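Local atomic coordinates of disease resistance protein RRS1 (Arabidopsis thaliana, PDB entry 4C6S), a protein that pairs with RPS4 as a plant immune receptor that recognises bacterial effectors and also acts as a W-box-binding transcription factor, its TIR domain taking part in homo- and heterodimerization. Residues Glu6-Arg17 / Ile33-Asp41. Numbering follows the deposited sequence.
Sequences EFVCISCVEEVR and INNVVVDVD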
ATOM      1  N   GLU A   6     -11.497  19.387 -12.812  1.00 46.50           N
ATOM      2  CA  GLU A   6     -11.958  18.945 -11.510  1.00 44.12           C
ATOM      3  C   GLU A   6     -10.892  18.040 -10.901  1.00 39.46           C
ATOM      4  O   GLU A   6     -10.192  17.323 -11.622  1.00 42.78           O
ATOM      5  CB  GLU A   6     -13.288  18.202 -11.641  1.00 50.64           C
ATOM      6  CG  GLU A   6     -14.281  18.509 -10.527  1.00 60.46           C
ATOM      7  CD  GLU A   6     -14.788  19.934 -10.576  1.00 71.89           C
ATOM      8  OE1 GLU A   6     -15.114  20.411 -11.682  1.00 78.07           O
ATOM      9  OE2 GLU A   6     -14.863  20.579  -9.509  1.00 75.66           O
ATOM     10  N   PHE A   7     -10.753  18.085  -9.580  1.00 35.76           N
ATOM     11  CA  PHE A   7      -9.767  17.244  -8.920  1.00 34.77           C
ATOM     12  C   PHE A   7     -10.301  16.669  -7.619  1.00 33.22           C
ATOM     13  O   PHE A   7     -11.315  17.133  -7.091  1.00 31.58           O
ATOM     14  CB  PHE A   7      -8.486  18.030  -8.655  1.00 33.82           C
ATOM     15  CG  PHE A   7      -8.636  19.108  -7.616  1.00 35.42           C
ATOM     16  CD1 PHE A   7      -9.070  20.377  -7.971  1.00 40.15           C
ATOM     17  CD2 PHE A   7      -8.333  18.852  -6.285  1.00 32.47           C
ATOM     18  CE1 PHE A   7      -9.199  21.374  -7.014  1.00 38.61           C
ATOM     19  CE2 PHE A   7      -8.462  19.834  -5.329  1.00 33.79           C
ATOM     20  CZ  PHE A   7      -8.898  21.102  -5.693  1.00 33.94           C
ATOM     21  N   VAL A   8      -9.595  15.670  -7.095  1.00 25.52           N
ATOM     22  CA  VAL A   8     -10.001  14.993  -5.884  1.00 26.29           C
ATOM     23  C   VAL A   8      -9.087  15.404  -4.746  1.00 27.37           C
ATOM     24  O   VAL A   8      -7.880  15.547  -4.940  1.00 25.51           O
ATOM     25  CB  VAL A   8      -9.912  13.460  -6.075  1.00 26.25           C
ATOM     26  CG1 VAL A   8     -10.177  12.727  -4.756  1.00 24.67           C
ATOM     27  CG2 VAL A   8     -10.873  13.014  -7.159  1.00 30.85           C
ATOM     28  N   CYS A   9      -9.646  15.619  -3.558  1.00 22.51           N
ATOM     29  CA  CYS A   9      -8.793  15.837  -2.396  1.00 27.96           C
ATOM     30  C   CYS A   9      -8.906  14.653  -1.458  1.00 23.82           C
ATOM     31  O   CYS A   9      -9.991  14.348  -0.987  1.00 25.15           O
ATOM     32  CB  CYS A   9      -9.170  17.116  -1.650  1.00 34.06           C
ATOM     33  SG  CYS A   9      -8.131  17.423  -0.192  1.00 34.06           S
ATOM     34  N   ILE A  10      -7.785  13.993  -1.190  1.00 22.24           N
ATOM     35  CA  ILE A  10      -7.774  12.891  -0.228  1.00 21.20           C
ATOM     36  C   ILE A  10      -7.274  13.407   1.105  1.00 24.14           C
ATOM     37  O   ILE A  10      -6.163  13.942   1.172  1.00 25.85           O
ATOM     38  CB  ILE A  10      -6.807  11.792  -0.663  1.00 21.78           C
ATOM     39  CG1 ILE A  10      -7.162  11.270  -2.053  1.00 22.70           C
ATOM     40  CG2 ILE A  10      -6.810  10.652   0.387  1.00 21.19           C
ATOM     41  CD1 ILE A  10      -6.014  10.502  -2.711  1.00 23.65           C
ATOM     42  N   SER A  11      -8.070  13.255   2.163  1.00 20.74           N
ATOM     43  CA  SER A  11      -7.616  13.636   3.502  1.00 21.36           C
ATOM     44  C   SER A  11      -7.331  12.371   4.301  1.00 25.38           C
ATOM     45  O   SER A  11      -8.028  11.370   4.136  1.00 26.14           O
ATOM     46  CB  SER A  11      -8.665  14.485   4.212  1.00 23.84           C
ATOM     47  OG  SER A  11      -9.948  13.896   4.093  1.00 27.40           O
ATOM     48  N   CYS A  12      -6.303  12.411   5.148  1.00 22.82           N
ATOM     49  CA  CYS A  12      -5.898  11.228   5.920  1.00 21.91           C
ATOM     50  C   CYS A  12      -5.067  11.614   7.121  1.00 26.10           C
ATOM     51  O   CYS A  12      -4.668  12.774   7.266  1.00 28.13           O
ATOM     52  CB  CYS A  12      -5.091  10.251   5.040  1.00 20.96           C
ATOM     53  SG  CYS A  12      -3.480  10.908   4.482  1.00 26.27           S
ATOM     54  N   VAL A  13      -4.804  10.638   7.990  1.00 24.14           N
ATOM     55  CA  VAL A  13      -3.881  10.858   9.099  1.00 26.37           C
ATOM     56  C   VAL A  13      -2.461  10.521   8.638  1.00 25.80           C
ATOM     57  O   VAL A  13      -2.279   9.862   7.619  1.00 25.31           O
ATOM     58  CB  VAL A  13      -4.270  10.037  10.337  1.00 28.70           C
ATOM     59  CG1 VAL A  13      -5.668  10.421  10.807  1.00 30.88           C
ATOM     60  CG2 VAL A  13      -4.211   8.554  10.022  1.00 28.21           C
ATOM     61  N   GLU A  14      -1.456  10.975   9.381  1.00 28.25           N
ATOM     62  CA  GLU A  14      -0.079  10.860   8.904  1.00 28.36           C
ATOM     63  C   GLU A  14       0.374   9.414   8.768  1.00 30.23           C
ATOM     64  O   GLU A  14       1.163   9.092   7.877  1.00 30.39           O
ATOM     65  CB  GLU A  14       0.882  11.662   9.790  1.00 31.87           C
ATOM     66  CG  GLU A  14       1.012  11.136  11.201  1.00 53.80           C
ATOM     67  CD  GLU A  14       1.676  12.133  12.132  1.00 67.88           C
ATOM     68  OE1 GLU A  14       2.293  13.098  11.629  1.00 74.98           O
ATOM     69  OE2 GLU A  14       1.572  11.950  13.365  1.00 70.43           O
ATOM     70  N   GLU A  15      -0.164   8.538   9.617  1.00 27.85           N
ATOM     71  CA  GLU A  15       0.214   7.119   9.623  1.00 33.07           C
ATOM     72  C   GLU A  15       0.019   6.388   8.291  1.00 30.68           C
ATOM     73  O   GLU A  15       0.727   5.422   8.007  1.00 29.81           O
ATOM     74  CB  GLU A  15      -0.528   6.359  10.738  1.00 36.84           C
ATOM     75  CG  GLU A  15      -0.387   6.952  12.138  1.00 53.62           C
ATOM     76  CD  GLU A  15      -1.421   8.037  12.452  1.00 62.64           C
ATOM     77  OE1 GLU A  15      -1.248   9.182  11.988  1.00 56.36           O
ATOM     78  OE2 GLU A  15      -2.402   7.748  13.177  1.00 73.42           O
ATOM     79  N   VAL A  16      -0.938   6.825   7.475  1.00 23.39           N
ATOM     80  CA  VAL A  16      -1.155   6.165   6.191  1.00 24.50           C
ATOM     81  C   VAL A  16      -0.829   7.043   4.992  1.00 25.30           C
ATOM     82  O   VAL A  16      -0.995   6.617   3.846  1.00 21.38           O
ATOM     83  CB  VAL A  16      -2.595   5.652   6.075  1.00 25.60           C
ATOM     84  CG1 VAL A  16      -2.868   4.618   7.158  1.00 26.85           C
ATOM     85  CG2 VAL A  16      -3.577   6.822   6.188  1.00 24.04           C
ATOM     86  N   ARG A  17      -0.341   8.255   5.246  1.00 21.67           N
ATOM     87  CA  ARG A  17       0.013   9.182   4.174  1.00 22.18           C
ATOM     88  C   ARG A  17       0.986   8.585   3.140  1.00 24.87           C
ATOM     89  O   ARG A  17       0.814   8.766   1.930  1.00 24.19           O
ATOM     90  CB  ARG A  17       0.613  10.447   4.789  1.00 24.59           C
ATOM     91  CG  ARG A  17       1.219  11.402   3.789  1.00 30.84           C
ATOM     92  CD  ARG A  17       0.167  11.986   2.878  1.00 37.94           C
ATOM     93  NE  ARG A  17       0.746  12.791   1.800  1.00 48.08           N
ATOM     94  CZ  ARG A  17       1.022  12.323   0.582  1.00 44.98           C
ATOM     95  NH1 ARG A  17       0.762  11.051   0.271  1.00 36.35           N
ATOM     96  NH2 ARG A  17       1.547  13.127  -0.331  1.00 44.07           N
ATOM     97  N   ILE A  33      -7.105  11.255 -13.134  1.00 26.55           N
ATOM     98  CA  ILE A  33      -7.826  12.065 -12.169  1.00 28.47           C
ATOM     99  C   ILE A  33      -6.852  12.826 -11.277  1.00 30.29           C
ATOM    100  O   ILE A  33      -6.186  12.240 -10.425  1.00 30.46           O
ATOM    101  CB  ILE A  33      -8.770  11.200 -11.316  1.00 29.38           C
ATOM    102  CG1 ILE A  33      -9.838  10.542 -12.197  1.00 27.92           C
ATOM    103  CG2 ILE A  33      -9.427  12.021 -10.234  1.00 28.63           C
ATOM    104  CD1 ILE A  33     -10.646   9.481 -11.458  1.00 25.72           C
ATOM    105  N   ASN A  34      -6.772  14.137 -11.484  1.00 27.78           N
ATOM    106  CA  ASN A  34      -5.884  14.976 -10.691  1.00 29.84           C
ATOM    107  C   ASN A  34      -6.281  14.903  -9.227  1.00 29.51           C
ATOM    108  O   ASN A  34      -7.474  14.833  -8.903  1.00 28.63           O
ATOM    109  CB  ASN A  34      -5.963  16.417 -11.162  1.00 30.88           C
ATOM    110  CG  ASN A  34      -5.585  16.566 -12.612  1.00 44.80           C
ATOM    111  OD1 ASN A  34      -4.700  15.867 -13.105  1.00 51.14           O
ATOM    112  ND2 ASN A  34      -6.254  17.476 -13.308  1.00 49.54           N
ATOM    113  N   ASN A  35      -5.294  14.905  -8.338  1.00 26.94           N
ATOM    114  CA  ASN A  35      -5.617  14.790  -6.916  1.00 23.58           C
ATOM    115  C   ASN A  35      -4.530  15.377  -6.035  1.00 25.79           C
ATOM    116  O   ASN A  35      -3.375  15.528  -6.464  1.00 30.36           O
ATOM    117  CB  ASN A  35      -5.942  13.334  -6.526  1.00 23.88           C
ATOM    118  CG  ASN A  35      -4.721  12.421  -6.563  1.00 27.05           C
ATOM    119  OD1 ASN A  35      -4.055  12.202  -5.540  1.00 28.65           O
ATOM    120  ND2 ASN A  35      -4.418  11.887  -7.742  1.00 26.32           N
ATOM    121  N   VAL A  36      -4.909  15.755  -4.819  1.00 27.90           N
ATOM    122  CA  VAL A  36      -3.937  16.250  -3.860  1.00 25.04           C
ATOM    123  C   VAL A  36      -4.237  15.546  -2.553  1.00 25.25           C
ATOM    124  O   VAL A  36      -5.338  15.013  -2.358  1.00 25.06           O
ATOM    125  CB  VAL A  36      -4.019  17.777  -3.664  1.00 32.52           C
ATOM    126  CG1 VAL A  36      -3.821  18.497  -4.987  1.00 42.14           C
ATOM    127  CG2 VAL A  36      -5.357  18.148  -3.053  1.00 30.50           C
ATOM    128  N   VAL A  37      -3.255  15.522  -1.660  1.00 27.45           N
ATOM    129  CA  VAL A  37      -3.442  14.843  -0.381  1.00 24.43           C
ATOM    130  C   VAL A  37      -3.275  15.862   0.735  1.00 24.80           C
ATOM    131  O   VAL A  37      -2.343  16.672   0.712  1.00 27.62           O
ATOM    132  CB  VAL A  37      -2.435  13.682  -0.188  1.00 27.99           C
ATOM    133  CG1 VAL A  37      -2.590  13.083   1.187  1.00 25.97           C
ATOM    134  CG2 VAL A  37      -2.662  12.595  -1.229  1.00 27.52           C
ATOM    135  N   VAL A  38      -4.198  15.829   1.693  1.00 25.93           N
ATOM    136  CA  VAL A  38      -4.102  16.669   2.882  1.00 32.21           C
ATOM    137  C   VAL A  38      -3.999  15.794   4.123  1.00 28.49           C
ATOM    138  O   VAL A  38      -4.860  14.949   4.378  1.00 25.55           O
ATOM    139  CB  VAL A  38      -5.312  17.601   3.011  1.00 36.47           C
ATOM    140  CG1 VAL A  38      -5.282  18.331   4.353  1.00 40.59           C
ATOM    141  CG2 VAL A  38      -5.321  18.592   1.874  1.00 36.09           C
ATOM    142  N   ASP A  39      -2.927  16.002   4.882  1.00 31.89           N
ATOM    143  CA  ASP A  39      -2.672  15.285   6.129  1.00 35.79           C
ATOM    144  C   ASP A  39      -3.389  16.052   7.235  1.00 33.67           C
ATOM    145  O   ASP A  39      -3.038  17.193   7.512  1.00 36.02           O
ATOM    146  CB  ASP A  39      -1.146  15.261   6.364  1.00 40.11           C
ATOM    147  CG  ASP A  39      -0.730  14.588   7.673  1.00 45.64           C
ATOM    148  OD1 ASP A  39      -1.587  14.334   8.544  1.00 41.61           O
ATOM    149  OD2 ASP A  39       0.486  14.340   7.838  1.00 44.59           O
ATOM    150  N   VAL A  40      -4.382  15.436   7.881  1.00 24.37           N
ATOM    151  CA  VAL A  40      -5.197  16.155   8.864  1.00 29.37           C
ATOM    152  C   VAL A  40      -4.460  16.348  10.188  1.00 33.77           C
ATOM    153  O   VAL A  40      -4.967  17.016  11.088  1.00 35.39           O
ATOM    154  CB  VAL A  40      -6.563  15.455   9.139  1.00 29.93           C
ATOM    155  CG1 VAL A  40      -7.384  15.352   7.861  1.00 29.05           C
ATOM    156  CG2 VAL A  40      -6.343  14.072   9.740  1.00 29.47           C
ATOM    157  N   ASP A  41      -3.271  15.761  10.305  1.00 33.39           N
ATOM    158  CA  ASP A  41      -2.503  15.833  11.547  1.00 40.02           C
ATOM    159  C   ASP A  41      -1.596  17.057  11.611  1.00 51.63           C
ATOM    160  O   ASP A  41      -0.873  17.248  12.588  1.00 54.95           O
ATOM    161  CB  ASP A  41      -1.660  14.570  11.737  1.00 42.03           C
ATOM    162  CG  ASP A  41      -2.487  13.374  12.146  1.00 41.96           C
ATOM    163  OD1 ASP A  41      -3.485  13.569  12.868  1.00 42.11           O
ATOM    164  OD2 ASP A  41      -2.133  12.246  11.754  1.00 40.62           O
TER
HETATM  165  O   HOH W   1      -8.659  15.574 -13.011  1.00 36.57           O
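The first two strands of the TIR domain's parallel sheet, 8-12 and 35-39, pair here in register from Val8 beside Asn35 to Cys12 beside Asp39. Six backbone hydrogen bonds join them, from Val8 N to Asn34 O (2.9 Å) at the start to Val40 N to Cys12 O (2.7 Å) at the end; just before the first, one water links Glu6 O with Asn34 N. On the face carrying Cys9, Ser11, Val36 and Val38, SG of Cys9 lies anti to its own backbone N (chi1 180°) and reaches CG2 of Val38 at 3.7 Å, with CG2 of Val36 a little farther off. The other face is packed by Val8, Ile10, Cys12 and Val37, and at its beginning CG2 of Val8 meets CG2 of Ile33 at 3.5 Å. Arg17, from the short helical turn after the first strand, comes back over Val37 from the opposite direction. A bend at chi2 (66°) helps lay one face of its guanidinium over Val37 CG1, which is 3.4 Å from Arg17 NE. Past the strand ends, OD2 of Asp41 takes a nearly straight bond from Glu14 N (2.8 Å), on its anti side and out of the carboxylate plane, while an Asx turn, Asp41 N to Asp39 OD1, follows strand 35-39. Carboxylates gather at this corner: Glu15 OE1 stands 3.2 Å from Asp41 OD2, a proximity that could raise the proton affinity of either group, though the salt bridge from Lys77 to Asp41 OD1 would partly offset this. Strand 35-39 is outermost within the chain, whereas strand 8-12 also bonds to strand 59-65. Helix 20-30, which connects the pair, covers Ile10, Cys12 and Asn35; helix 74-82 packs against Ser11, Val13 and Val40.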